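Long-range contact in NADH kinase POS5, mitochondrial (Saccharomyces cerevisiae, PDB 3AFO), which phosphorylates NADH, and with about half the preference NAD(+), at the expense of ATP, as a key source of the cellular reductant NADPH: residues 61-72 with 158-169. Residues are numbered along the deposited sequence; the frame is centred on the assembly and turned at random. Where two conformers were deposited one is given.
Sequences EFITHLHESYPE and FKEHKKVFQEVI
Phe165 drives its ring edge into the face of Tyr70, centroids 5.0 Å apart, in an aromatic cluster that also holds Phe62, His65 and His161. The cluster joins helices 53-69 and 161-169, whose short segments cross at -52° on one side of the parallel sheet of the alpha/beta N-terminal domain. Leu66 CD2 sits over a face of Phe165 in a CH-pi contact, and Phe62 meets that ring offset edge-to-face, Phe62 CZ lying 3.8 Å from Phe165 CD1. His161 presents its edge, also offset, to the face of His65, over which Lys162 lays its aliphatic chain, CG 3.7 Å from the ring centroid. Beyond the helix end, the Tyr70 ring also meets Ile169 CG2. No direct hydrogen bond spans the interface; one water bridges it, bound to His65 NE2 and Tyr70 OH and donating to Lys162 O at 2.7 Å. Beneath the cluster, Phe62 rests on Ile46 and Val119, Phe165 on Leu117 and Phe158 on Leu121, all from sheet strands. His161 CG, between backbone N and carbonyl carbon (chi1 73°), turns the ring back toward 3-10 turn 158-160, where ND1 donates in the ring plane to Phe158 O at 2.8 Å, a carbonyl that also accepts from His161 N.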
# COMPACT_ATOMS: atom_id res chain seq x y z
N GLU A 61 33.18 -18.63 -25.29
CA GLU A 61 33.30 -17.60 -26.33
C GLU A 61 34.03 -16.35 -25.81
O GLU A 61 34.82 -15.73 -26.54
CB GLU A 61 31.91 -17.25 -26.87
CG GLU A 61 31.89 -16.31 -28.06
CD GLU A 61 30.46 -15.93 -28.49
OE1 GLU A 61 29.51 -16.67 -28.17
OE2 GLU A 61 30.30 -14.89 -29.16
N PHE A 62 33.78 -15.98 -24.56
CA PHE A 62 34.42 -14.81 -24.00
C PHE A 62 35.92 -15.05 -23.78
O PHE A 62 36.74 -14.22 -24.15
CB PHE A 62 33.74 -14.38 -22.70
CG PHE A 62 34.24 -13.07 -22.17
CD1 PHE A 62 34.09 -11.91 -22.91
CD2 PHE A 62 34.84 -13.00 -20.92
CE1 PHE A 62 34.56 -10.67 -22.41
CE2 PHE A 62 35.30 -11.78 -20.42
CZ PHE A 62 35.16 -10.62 -21.17
N ILE A 63 36.25 -16.19 -23.19
CA ILE A 63 37.62 -16.60 -22.92
C ILE A 63 38.44 -16.75 -24.21
O ILE A 63 39.61 -16.35 -24.26
CB ILE A 63 37.65 -17.91 -22.11
CG1 ILE A 63 37.06 -17.68 -20.71
CG2 ILE A 63 39.08 -18.48 -22.03
CD1 ILE A 63 36.82 -18.94 -19.91
N THR A 64 37.81 -17.32 -25.24
CA THR A 64 38.40 -17.41 -26.59
C THR A 64 38.77 -16.02 -27.11
O THR A 64 39.91 -15.79 -27.54
CB THR A 64 37.47 -18.20 -27.56
OG1 THR A 64 37.33 -19.54 -27.09
CG2 THR A 64 38.02 -18.24 -29.00
N HIS A 65 37.83 -15.07 -27.01
CA HIS A 65 38.10 -13.69 -27.38
C HIS A 65 39.27 -13.05 -26.61
O HIS A 65 40.11 -12.39 -27.21
CB HIS A 65 36.83 -12.84 -27.23
CG HIS A 65 37.07 -11.37 -27.41
ND1 HIS A 65 37.48 -10.83 -28.61
CD2 HIS A 65 36.94 -10.33 -26.55
CE1 HIS A 65 37.60 -9.52 -28.48
NE2 HIS A 65 37.28 -9.19 -27.24
N LEU A 66 39.31 -13.24 -25.29
CA LEU A 66 40.40 -12.69 -24.48
C LEU A 66 41.76 -13.27 -24.91
O LEU A 66 42.74 -12.54 -25.08
CB LEU A 66 40.16 -12.95 -22.99
CG LEU A 66 38.88 -12.33 -22.40
CD1 LEU A 66 38.73 -12.70 -20.94
CD2 LEU A 66 38.88 -10.81 -22.60
N HIS A 67 41.78 -14.58 -25.11
CA HIS A 67 43.00 -15.28 -25.50
C HIS A 67 43.46 -14.93 -26.90
O HIS A 67 44.65 -14.90 -27.17
CB HIS A 67 42.83 -16.79 -25.37
CG HIS A 67 42.84 -17.28 -23.96
ND1 HIS A 67 42.48 -18.56 -23.62
CD2 HIS A 67 43.17 -16.66 -22.80
CE1 HIS A 67 42.60 -18.72 -22.32
NE2 HIS A 67 43.01 -17.58 -21.79
N GLU A 68 42.51 -14.66 -27.78
CA GLU A 68 42.83 -14.20 -29.13
C GLU A 68 43.32 -12.75 -29.15
O GLU A 68 44.30 -12.45 -29.82
CB GLU A 68 41.63 -14.37 -30.07
CG GLU A 68 41.40 -15.80 -30.57
CD GLU A 68 40.11 -15.96 -31.36
OE1 GLU A 68 39.43 -14.95 -31.66
OE2 GLU A 68 39.76 -17.12 -31.69
N SER A 69 42.66 -11.87 -28.40
CA SER A 69 42.86 -10.42 -28.60
C SER A 69 43.71 -9.71 -27.56
O SER A 69 44.23 -8.63 -27.84
CB SER A 69 41.51 -9.71 -28.71
OG SER A 69 40.94 -9.93 -29.98
N TYR A 70 43.82 -10.29 -26.37
CA TYR A 70 44.56 -9.69 -25.26
C TYR A 70 45.56 -10.69 -24.65
O TYR A 70 45.26 -11.31 -23.64
CB TYR A 70 43.60 -9.18 -24.18
CG TYR A 70 42.58 -8.21 -24.71
CD1 TYR A 70 42.87 -6.85 -24.79
CD2 TYR A 70 41.33 -8.65 -25.15
CE1 TYR A 70 41.95 -5.95 -25.29
CE2 TYR A 70 40.40 -7.76 -25.66
CZ TYR A 70 40.71 -6.42 -25.73
OH TYR A 70 39.79 -5.53 -26.23
N PRO A 71 46.75 -10.86 -25.28
CA PRO A 71 47.75 -11.80 -24.75
C PRO A 71 48.11 -11.57 -23.28
O PRO A 71 48.37 -12.53 -22.57
CB PRO A 71 48.98 -11.57 -25.64
CG PRO A 71 48.62 -10.54 -26.64
CD PRO A 71 47.13 -10.33 -26.60
N GLU A 72 48.12 -10.32 -22.83
CA GLU A 72 48.46 -9.99 -21.44
C GLU A 72 47.43 -10.49 -20.40
O GLU A 72 47.73 -10.55 -19.20
CB GLU A 72 48.71 -8.48 -21.29
CG GLU A 72 47.44 -7.60 -21.22
CD GLU A 72 46.88 -7.19 -22.58
OE1 GLU A 72 47.10 -7.91 -23.59
OE2 GLU A 72 46.22 -6.13 -22.64
N PHE A 158 25.30 -9.78 -23.59
CA PHE A 158 26.56 -10.47 -23.89
C PHE A 158 27.06 -10.26 -25.33
O PHE A 158 28.26 -10.34 -25.58
CB PHE A 158 26.50 -11.97 -23.56
CG PHE A 158 27.77 -12.72 -23.93
CD1 PHE A 158 28.93 -12.58 -23.17
CD2 PHE A 158 27.81 -13.54 -25.07
CE1 PHE A 158 30.11 -13.26 -23.52
CE2 PHE A 158 28.99 -14.21 -25.43
CZ PHE A 158 30.14 -14.06 -24.65
N LYS A 159 26.12 -10.01 -26.25
CA LYS A 159 26.43 -9.69 -27.65
C LYS A 159 27.42 -8.55 -27.77
O LYS A 159 28.23 -8.52 -28.70
CB LYS A 159 25.15 -9.33 -28.42
CG LYS A 159 24.54 -10.47 -29.22
CD LYS A 159 23.72 -11.41 -28.36
CE LYS A 159 22.73 -12.18 -29.22
NZ LYS A 159 21.98 -13.22 -28.43
N GLU A 160 27.35 -7.61 -26.83
CA GLU A 160 28.18 -6.40 -26.85
C GLU A 160 29.57 -6.63 -26.25
O GLU A 160 30.31 -5.66 -26.07
CB GLU A 160 27.52 -5.24 -26.09
CG GLU A 160 25.98 -5.20 -26.03
CD GLU A 160 25.48 -4.00 -25.21
OE1 GLU A 160 25.92 -2.86 -25.48
OE2 GLU A 160 24.65 -4.20 -24.29
N HIS A 161 29.93 -7.87 -25.93
CA HIS A 161 31.10 -8.13 -25.07
C HIS A 161 32.46 -7.62 -25.57
O HIS A 161 33.27 -7.15 -24.76
CB HIS A 161 31.19 -9.61 -24.64
CG HIS A 161 31.61 -10.54 -25.74
ND1 HIS A 161 30.71 -11.20 -26.55
CD2 HIS A 161 32.84 -10.95 -26.14
CE1 HIS A 161 31.36 -11.96 -27.41
NE2 HIS A 161 32.66 -11.82 -27.18
N LYS A 162 32.71 -7.69 -26.88
CA LYS A 162 33.99 -7.20 -27.43
C LYS A 162 34.16 -5.69 -27.23
O LYS A 162 35.18 -5.25 -26.70
CB LYS A 162 34.16 -7.55 -28.92
CG LYS A 162 34.14 -9.05 -29.21
CD LYS A 162 34.87 -9.39 -30.51
CE LYS A 162 34.01 -9.18 -31.74
NZ LYS A 162 34.64 -9.82 -32.95
N LYS A 163 33.15 -4.93 -27.65
CA LYS A 163 33.17 -3.47 -27.56
C LYS A 163 33.19 -2.94 -26.11
O LYS A 163 33.86 -1.95 -25.82
CB LYS A 163 31.98 -2.89 -28.32
CG LYS A 163 30.84 -3.88 -28.54
CD LYS A 163 31.27 -5.04 -29.44
CE LYS A 163 31.83 -4.50 -30.76
NZ LYS A 163 32.54 -5.53 -31.56
N VAL A 164 32.47 -3.62 -25.22
CA VAL A 164 32.41 -3.23 -23.80
C VAL A 164 33.73 -3.54 -23.10
O VAL A 164 34.28 -2.66 -22.44
CB VAL A 164 31.20 -3.88 -23.06
CG1 VAL A 164 31.25 -3.58 -21.57
CG2 VAL A 164 29.87 -3.38 -23.66
N PHE A 165 34.23 -4.76 -23.27
CA PHE A 165 35.53 -5.12 -22.69
C PHE A 165 36.67 -4.20 -23.16
O PHE A 165 37.53 -3.81 -22.36
CB PHE A 165 35.88 -6.61 -22.89
CG PHE A 165 37.13 -7.02 -22.16
CD1 PHE A 165 37.09 -7.33 -20.80
CD2 PHE A 165 38.36 -7.07 -22.82
CE1 PHE A 165 38.24 -7.67 -20.12
CE2 PHE A 165 39.52 -7.42 -22.15
CZ PHE A 165 39.47 -7.73 -20.80
N GLN A 166 36.64 -3.87 -24.45
CA GLN A 166 37.55 -2.90 -25.09
C GLN A 166 37.59 -1.57 -24.32
O GLN A 166 38.66 -1.06 -24.00
CB GLN A 166 37.10 -2.66 -26.54
CG GLN A 166 38.15 -2.07 -27.49
CD GLN A 166 37.69 -2.04 -28.94
OE1 GLN A 166 36.80 -1.26 -29.32
NE2 GLN A 166 38.29 -2.90 -29.77
N GLU A 167 36.41 -1.03 -24.01
CA GLU A 167 36.28 0.24 -23.28
C GLU A 167 36.81 0.12 -21.86
O GLU A 167 37.46 1.05 -21.34
CB GLU A 167 34.82 0.72 -23.25
CG GLU A 167 34.24 1.10 -24.62
CD GLU A 167 35.14 2.07 -25.40
OE1 GLU A 167 35.44 3.17 -24.90
OE2 GLU A 167 35.56 1.71 -26.53
N VAL A 168 36.53 -1.02 -21.23
CA VAL A 168 36.93 -1.27 -19.86
C VAL A 168 38.46 -1.31 -19.75
O VAL A 168 39.04 -0.56 -18.98
CB VAL A 168 36.28 -2.55 -19.28
CG1 VAL A 168 36.90 -2.92 -17.93
CG2 VAL A 168 34.74 -2.38 -19.15
N ILE A 169 39.10 -2.18 -20.54
CA ILE A 169 40.55 -2.37 -20.47
C ILE A 169 41.35 -1.11 -20.87
O ILE A 169 42.44 -0.87 -20.36
CB ILE A 169 41.00 -3.67 -21.26
CG1 ILE A 169 42.47 -4.01 -20.99
CG2 ILE A 169 40.67 -3.57 -22.76
CD1 ILE A 169 42.81 -5.49 -21.24
O HOH W 1 37.48 -6.63 -26.66